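Local coordinates for protein Methylcobalamin\: coenzyme M methyltransferase (Methanosarcina mazei, PDB 4AY7) that probably transfers the methyl group of a methylated corrinoid to coenzyme M, using a zinc ion, in methanogenesis, at residues V303-I306 / K307-K311; V165-K168 / S169-W173. All coordinates share one frame; numbering follows the deposited sequence.

Contact 2 (165-173) comes first along the chain and contact 1 (303-311) follows well after it, both within one uroporphyrinogen decarboxylase-type TIM barrel. Their centres are about 40 Å apart, their nearest atoms about 29 Å, and each centre lies about 23 Å from the centre of the chain. Contact 2 is the start of helix 167-176, a short helix whose side chains touch helices 157-165 and 178-202. Contact 1 opens helix 303-315, which in chain order comes after strand 287-292 and before strand 320-323 of the parallel sheet and packs on helix 333-346. The two are thus separate first turns in the helical layer of the barrel, both away from the zinc and coenzyme M sites.

Contact 1 of 2, residues V303-I306 / K307-K311; sequences VDKI and KAEAK
The first turns of helix 303-315, one of the outer helices of the TIM barrel, are tied by four successive i to i+4 backbone hydrogen bonds, starting with K307 N to V303 O at 2.9 Å and ending with A310 N to I306 O. Two side-chain pairs run along the helix surface. K305 and E309 lie side by side and point the same way. The aliphatic chain of K305 runs past the carboxylate of E309, its CE 3.2 Å from E309 OE2, and then bends at chi4 (113°). The charges stop short of a salt bridge, NZ of K305 staying 4.3 Å from OE2 of E309; the other carboxylate oxygen, OE1, is hydrogen-bonded to T297 in helix 294-298. D304 and K307 also run alongside each other, but the ammonium of K307 forms its salt bridge with E345 of helix 333-346, which ties the two helices together. The buried I306 packs on T297, L298 and N335, and A310 on A342. K307 bends at chi3 (-70°) on its way past D304, and its CE lies 3.9 Å from D304 OD1, while NZ, given over to E345, is 4.5 Å from that same oxygen.

Contact 2 of 2, residues V165-K168 / S169-W173; sequences VSVK and SFMKW
S166 turns its OG between its own N and carbonyl carbon (chi1 83°), and S169 sets OG beside its N (chi1 -59°), which puts the two OG atoms 2.9 Å apart at the N-cap of helix 167-176. OG of S166 accepts from the backbone N of S169 at 3.0 Å, the capping bond of this first turn. S166 has positive phi (87°), which marks the break from the preceding helix 157-165. OG of S169 is hydrogen-bonded to the carbonyl of P112, which joins the helix start to a residue far earlier in the chain. Behind the cap, ordinary helical bonds begin with F170 N to S166 O.

V165, the last residue of helix 157-165, points its side chain toward the new turn, its two methyls divided between two aromatic residues. CG2 approaches the F170 ring edge-on and lies 3.8 Å from F170 CB. CG1 meets the indole of W173 obliquely, 3.7 Å from CZ3. The buried F170 continues onto V158, A161 and S162 of helix 157-165 and onto L181 and L185 of helix 178-202, while W173 touches L180; the turn thereby contacts both helices. W173 N donates its helical bond to S169 O at 2.8 Å, and the indole of W173 folds back across that same carbonyl oxygen, which stands 3.0 Å from the ring plane, toward the ring's margin.

Contact 1 of 2, residues V303-I306 / K307-K311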
ATOM      1  N   VAL A 303     -16.899  16.159   8.337  1.00 25.96           N
ATOM      2  CA  VAL A 303     -16.042  15.652   9.414  1.00 25.80           C
ATOM      3  C   VAL A 303     -16.829  14.639  10.298  1.00 26.16           C
ATOM      4  O   VAL A 303     -16.335  13.595  10.721  1.00 25.35           O
ATOM      5  CB  VAL A 303     -15.441  16.853  10.224  1.00 26.30           C
ATOM      6  CG1 VAL A 303     -15.042  16.390  11.624  1.00 26.81           C
ATOM      7  CG2 VAL A 303     -14.204  17.435   9.488  1.00 26.07           C
ATOM      8  N   ASP A 304     -18.071  14.955  10.594  1.00 27.50           N
ATOM      9  CA  ASP A 304     -18.831  14.106  11.495  1.00 28.58           C
ATOM     10  C   ASP A 304     -19.200  12.773  10.924  1.00 27.20           C
ATOM     11  O   ASP A 304     -19.396  11.822  11.705  1.00 25.99           O
ATOM     12  CB  ASP A 304     -20.100  14.813  12.000  1.00 31.34           C
ATOM     13  CG  ASP A 304     -19.784  15.944  12.960  1.00 34.63           C
ATOM     14  OD1 ASP A 304     -18.628  15.980  13.461  1.00 36.14           O
ATOM     15  OD2 ASP A 304     -20.678  16.791  13.226  1.00 36.56           O
ATOM     16  N   LYS A 305     -19.277  12.684   9.583  1.00 26.31           N
ATOM     17  CA  LYS A 305     -19.496  11.410   8.930  1.00 25.66           C
ATOM     18  C   LYS A 305     -18.248  10.531   8.966  1.00 24.29           C
ATOM     19  O   LYS A 305     -18.305   9.300   9.187  1.00 24.80           O
ATOM     20  CB  LYS A 305     -20.012  11.640   7.561  1.00 27.33           C
ATOM     21  CG  LYS A 305     -20.431  10.429   6.746  1.00 28.45           C
ATOM     22  CD  LYS A 305     -20.296  10.773   5.250  1.00 30.40           C
ATOM     23  CE  LYS A 305     -20.500   9.547   4.310  1.00 31.37           C
ATOM     24  NZ  LYS A 305     -21.743   9.766   3.529  1.00 35.42           N
ATOM     25  N   ILE A 306     -17.076  11.151   8.802  1.00 23.38           N
ATOM     26  CA  ILE A 306     -15.782  10.476   8.933  1.00 22.02           C
ATOM     27  C   ILE A 306     -15.665   9.941  10.368  1.00 22.68           C
ATOM     28  O   ILE A 306     -15.324   8.759  10.545  1.00 21.14           O
ATOM     29  CB  ILE A 306     -14.619  11.386   8.564  1.00 21.22           C
ATOM     30  CG1 ILE A 306     -14.747  11.796   7.099  1.00 21.15           C
ATOM     31  CG2 ILE A 306     -13.232  10.819   8.932  1.00 19.99           C
ATOM     32  CD1 ILE A 306     -13.881  13.036   6.706  1.00 21.06           C
ATOM     33  N   LYS A 307     -15.981  10.752  11.369  1.00 23.58           N
ATOM     34  CA  LYS A 307     -15.835  10.300  12.787  1.00 24.69           C
ATOM     35  C   LYS A 307     -16.797   9.166  13.107  1.00 24.23           C
ATOM     36  O   LYS A 307     -16.389   8.188  13.718  1.00 23.33           O
ATOM     37  CB  LYS A 307     -15.939  11.418  13.812  1.00 26.31           C
ATOM     38  CG  LYS A 307     -14.860  12.491  13.647  1.00 27.66           C
ATOM     39  CD  LYS A 307     -14.572  13.279  14.924  1.00 29.65           C
ATOM     40  CE  LYS A 307     -15.687  14.185  15.305  1.00 32.23           C
ATOM     41  NZ  LYS A 307     -15.460  15.033  16.556  1.00 34.56           N
ATOM     42  N   ALA A 308     -18.015   9.266  12.618  1.00 24.17           N
ATOM     43  CA  ALA A 308     -18.988   8.220  12.800  1.00 24.81           C
ATOM     44  C   ALA A 308     -18.549   6.849  12.206  1.00 24.00           C
ATOM     45  O   ALA A 308     -18.685   5.789  12.859  1.00 23.33           O
ATOM     46  CB  ALA A 308     -20.347   8.628  12.262  1.00 25.31           C
ATOM     47  N   GLU A 309     -18.032   6.854  10.994  1.00 24.61           N
ATOM     48  CA  GLU A 309     -17.628   5.626  10.317  1.00 24.26           C
ATOM     49  C   GLU A 309     -16.345   5.102  10.910  1.00 22.87           C
ATOM     50  O   GLU A 309     -16.186   3.896  10.968  1.00 22.57           O
ATOM     51  CB  GLU A 309     -17.514   5.845   8.786  1.00 26.55           C
ATOM     52  CG  GLU A 309     -18.924   6.099   8.221  1.00 29.00           C
ATOM     53  CD  GLU A 309     -18.910   6.465   6.724  1.00 32.13           C
ATOM     54  OE1 GLU A 309     -17.851   6.251   6.054  1.00 31.32           O
ATOM     55  OE2 GLU A 309     -19.969   6.994   6.230  1.00 34.50           O
ATOM     56  N   ALA A 310     -15.450   5.993  11.358  1.00 21.91           N
ATOM     57  CA  ALA A 310     -14.253   5.624  12.136  1.00 21.68           C
ATOM     58  C   ALA A 310     -14.612   4.880  13.413  1.00 22.05           C
ATOM     59  O   ALA A 310     -14.123   3.742  13.719  1.00 21.37           O
ATOM     60  CB  ALA A 310     -13.413   6.847  12.481  1.00 21.45           C
ATOM     61  N   LYS A 311     -15.502   5.515  14.177  1.00 22.96           N
ATOM     62  CA  LYS A 311     -16.010   4.937  15.413  1.00 24.12           C
ATOM     63  C   LYS A 311     -16.587   3.536  15.195  1.00 23.57           C
ATOM     64  O   LYS A 311     -16.272   2.614  15.941  1.00 22.64           O
ATOM     65  CB  LYS A 311     -17.098   5.849  16.013  1.00 25.42           C
ATOM     66  CG  LYS A 311     -17.595   5.453  17.389  1.00 28.52           C
ATOM     67  CD  LYS A 311     -18.687   6.422  17.916  1.00 30.23           C
ATOM     68  CE  LYS A 311     -19.242   6.051  19.291  1.00 33.43           C
ATOM     69  NZ  LYS A 311     -20.043   7.171  19.965  1.00 34.86           N
TER

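Contact 2 of 2, residues V165-K168 / S169-W173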
ATOM      1  N   VAL A 165       3.901  -7.300 -18.756  1.00 20.29           N
ATOM      2  CA  VAL A 165       3.387  -7.934 -19.965  1.00 20.76           C
ATOM      3  C   VAL A 165       2.125  -7.292 -20.557  1.00 21.68           C
ATOM      4  O   VAL A 165       1.684  -7.667 -21.648  1.00 21.90           O
ATOM      5  CB  VAL A 165       3.176  -9.468 -19.742  1.00 20.90           C
ATOM      6  CG1 VAL A 165       4.454 -10.072 -19.134  1.00 20.35           C
ATOM      7  CG2 VAL A 165       2.010  -9.751 -18.838  1.00 20.82           C
ATOM      8  N   SER A 166       1.571  -6.303 -19.874  1.00 22.25           N
ATOM      9  CA  SER A 166       0.256  -5.690 -20.213  1.00 23.03           C
ATOM     10  C   SER A 166      -0.869  -6.525 -19.505  1.00 24.43           C
ATOM     11  O   SER A 166      -0.821  -7.754 -19.391  1.00 23.58           O
ATOM     12  CB  SER A 166       0.036  -5.568 -21.746  1.00 24.21           C
ATOM     13  OG  SER A 166      -0.448  -6.791 -22.359  1.00 24.80           O
ATOM     14  N   VAL A 167      -1.923  -5.860 -19.040  1.00 25.08           N
ATOM     15  CA  VAL A 167      -2.964  -6.606 -18.392  1.00 26.14           C
ATOM     16  C   VAL A 167      -3.696  -7.465 -19.428  1.00 27.60           C
ATOM     17  O   VAL A 167      -4.153  -8.573 -19.121  1.00 27.12           O
ATOM     18  CB  VAL A 167      -3.957  -5.708 -17.588  1.00 26.74           C
ATOM     19  CG1 VAL A 167      -4.815  -4.891 -18.503  1.00 27.15           C
ATOM     20  CG2 VAL A 167      -4.820  -6.610 -16.716  1.00 27.70           C
ATOM     21  N   LYS A 168      -3.748  -7.018 -20.667  1.00 29.26           N
ATOM     22  CA  LYS A 168      -4.391  -7.822 -21.705  1.00 31.20           C
ATOM     23  C   LYS A 168      -3.672  -9.180 -21.974  1.00 30.79           C
ATOM     24  O   LYS A 168      -4.319 -10.221 -22.131  1.00 32.18           O
ATOM     25  CB  LYS A 168      -4.458  -6.992 -22.950  1.00 34.76           C
ATOM     26  CG  LYS A 168      -5.239  -7.611 -24.068  1.00 38.31           C
ATOM     27  CD  LYS A 168      -5.029  -6.798 -25.336  1.00 41.58           C
ATOM     28  CE  LYS A 168      -5.192  -7.668 -26.580  1.00 43.60           C
ATOM     29  NZ  LYS A 168      -6.637  -7.921 -26.834  1.00 46.32           N
ATOM     30  N   SER A 169      -2.340  -9.161 -22.034  1.00 28.44           N
ATOM     31  CA  SER A 169      -1.563 -10.392 -22.198  1.00 27.90           C
ATOM     32  C   SER A 169      -1.670 -11.227 -20.930  1.00 27.70           C
ATOM     33  O   SER A 169      -1.804 -12.434 -20.949  1.00 27.30           O
ATOM     34  CB  SER A 169      -0.111 -10.097 -22.481  1.00 26.45           C
ATOM     35  OG  SER A 169      -0.006  -9.312 -23.661  1.00 26.59           O
ATOM     36  N   PHE A 170      -1.605 -10.570 -19.801  1.00 27.64           N
ATOM     37  CA  PHE A 170      -1.675 -11.276 -18.490  1.00 27.82           C
ATOM     38  C   PHE A 170      -2.985 -12.062 -18.363  1.00 30.01           C
ATOM     39  O   PHE A 170      -2.964 -13.262 -18.067  1.00 31.86           O
ATOM     40  CB  PHE A 170      -1.470 -10.256 -17.375  1.00 27.33           C
ATOM     41  CG  PHE A 170      -1.313 -10.835 -16.014  1.00 28.41           C
ATOM     42  CD1 PHE A 170      -0.067 -11.246 -15.561  1.00 28.76           C
ATOM     43  CD2 PHE A 170      -2.374 -10.921 -15.178  1.00 28.52           C
ATOM     44  CE1 PHE A 170       0.097 -11.759 -14.322  1.00 28.87           C
ATOM     45  CE2 PHE A 170      -2.223 -11.462 -13.913  1.00 28.48           C
ATOM     46  CZ  PHE A 170      -0.976 -11.846 -13.475  1.00 27.96           C
ATOM     47  N   MET A 171      -4.115 -11.448 -18.687  1.00 30.24           N
ATOM     48  CA  MET A 171      -5.389 -12.144 -18.617  0.70 32.97           C
ATOM     49  C   MET A 171      -5.467 -13.286 -19.624  1.00 32.59           C
ATOM     50  O   MET A 171      -5.864 -14.408 -19.280  1.00 33.50           O
ATOM     51  CB  MET A 171      -6.547 -11.159 -18.792  0.70 35.02           C
ATOM     52  CG  MET A 171      -6.797 -10.324 -17.533  0.70 38.06           C
ATOM     53  SD  MET A 171      -8.189  -9.139 -17.621  0.70 46.32           S
ATOM     54  CE  MET A 171      -9.475 -10.130 -18.443  0.70 41.07           C
ATOM     55  N   LYS A 172      -5.034 -13.032 -20.851  1.00 34.11           N
ATOM     56  CA  LYS A 172      -5.074 -14.042 -21.912  1.00 34.57           C
ATOM     57  C   LYS A 172      -4.182 -15.225 -21.570  1.00 33.84           C
ATOM     58  O   LYS A 172      -4.574 -16.356 -21.759  1.00 34.25           O
ATOM     59  CB  LYS A 172      -4.664 -13.388 -23.249  1.00 38.02           C
ATOM     60  CG  LYS A 172      -4.834 -14.205 -24.528  1.00 41.44           C
ATOM     61  CD  LYS A 172      -4.515 -13.320 -25.779  1.00 44.74           C
ATOM     62  CE  LYS A 172      -5.133 -13.793 -27.114  1.00 48.31           C
ATOM     63  NZ  LYS A 172      -4.209 -14.391 -28.164  1.00 49.11           N
ATOM     64  N   TRP A 173      -2.992 -14.976 -21.032  1.00 32.38           N
ATOM     65  CA  TRP A 173      -2.101 -16.062 -20.645  1.00 32.34           C
ATOM     66  C   TRP A 173      -2.584 -16.869 -19.460  1.00 33.14           C
ATOM     67  O   TRP A 173      -2.241 -18.062 -19.326  1.00 34.42           O
ATOM     68  CB  TRP A 173      -0.730 -15.531 -20.349  1.00 30.30           C
ATOM     69  CG  TRP A 173      -0.120 -14.842 -21.547  1.00 30.83           C
ATOM     70  CD1 TRP A 173      -0.599 -14.782 -22.839  1.00 31.70           C
ATOM     71  CD2 TRP A 173       1.113 -14.106 -21.566  1.00 30.62           C
ATOM     72  NE1 TRP A 173       0.236 -14.024 -23.618  1.00 32.67           N
ATOM     73  CE2 TRP A 173       1.280 -13.606 -22.904  1.00 30.93           C
ATOM     74  CE3 TRP A 173       2.057 -13.816 -20.621  1.00 31.69           C
ATOM     75  CZ2 TRP A 173       2.354 -12.851 -23.273  1.00 31.97           C
ATOM     76  CZ3 TRP A 173       3.132 -13.035 -20.990  1.00 31.70           C
ATOM     77  CH2 TRP A 173       3.296 -12.591 -22.292  1.00 31.36           C
TER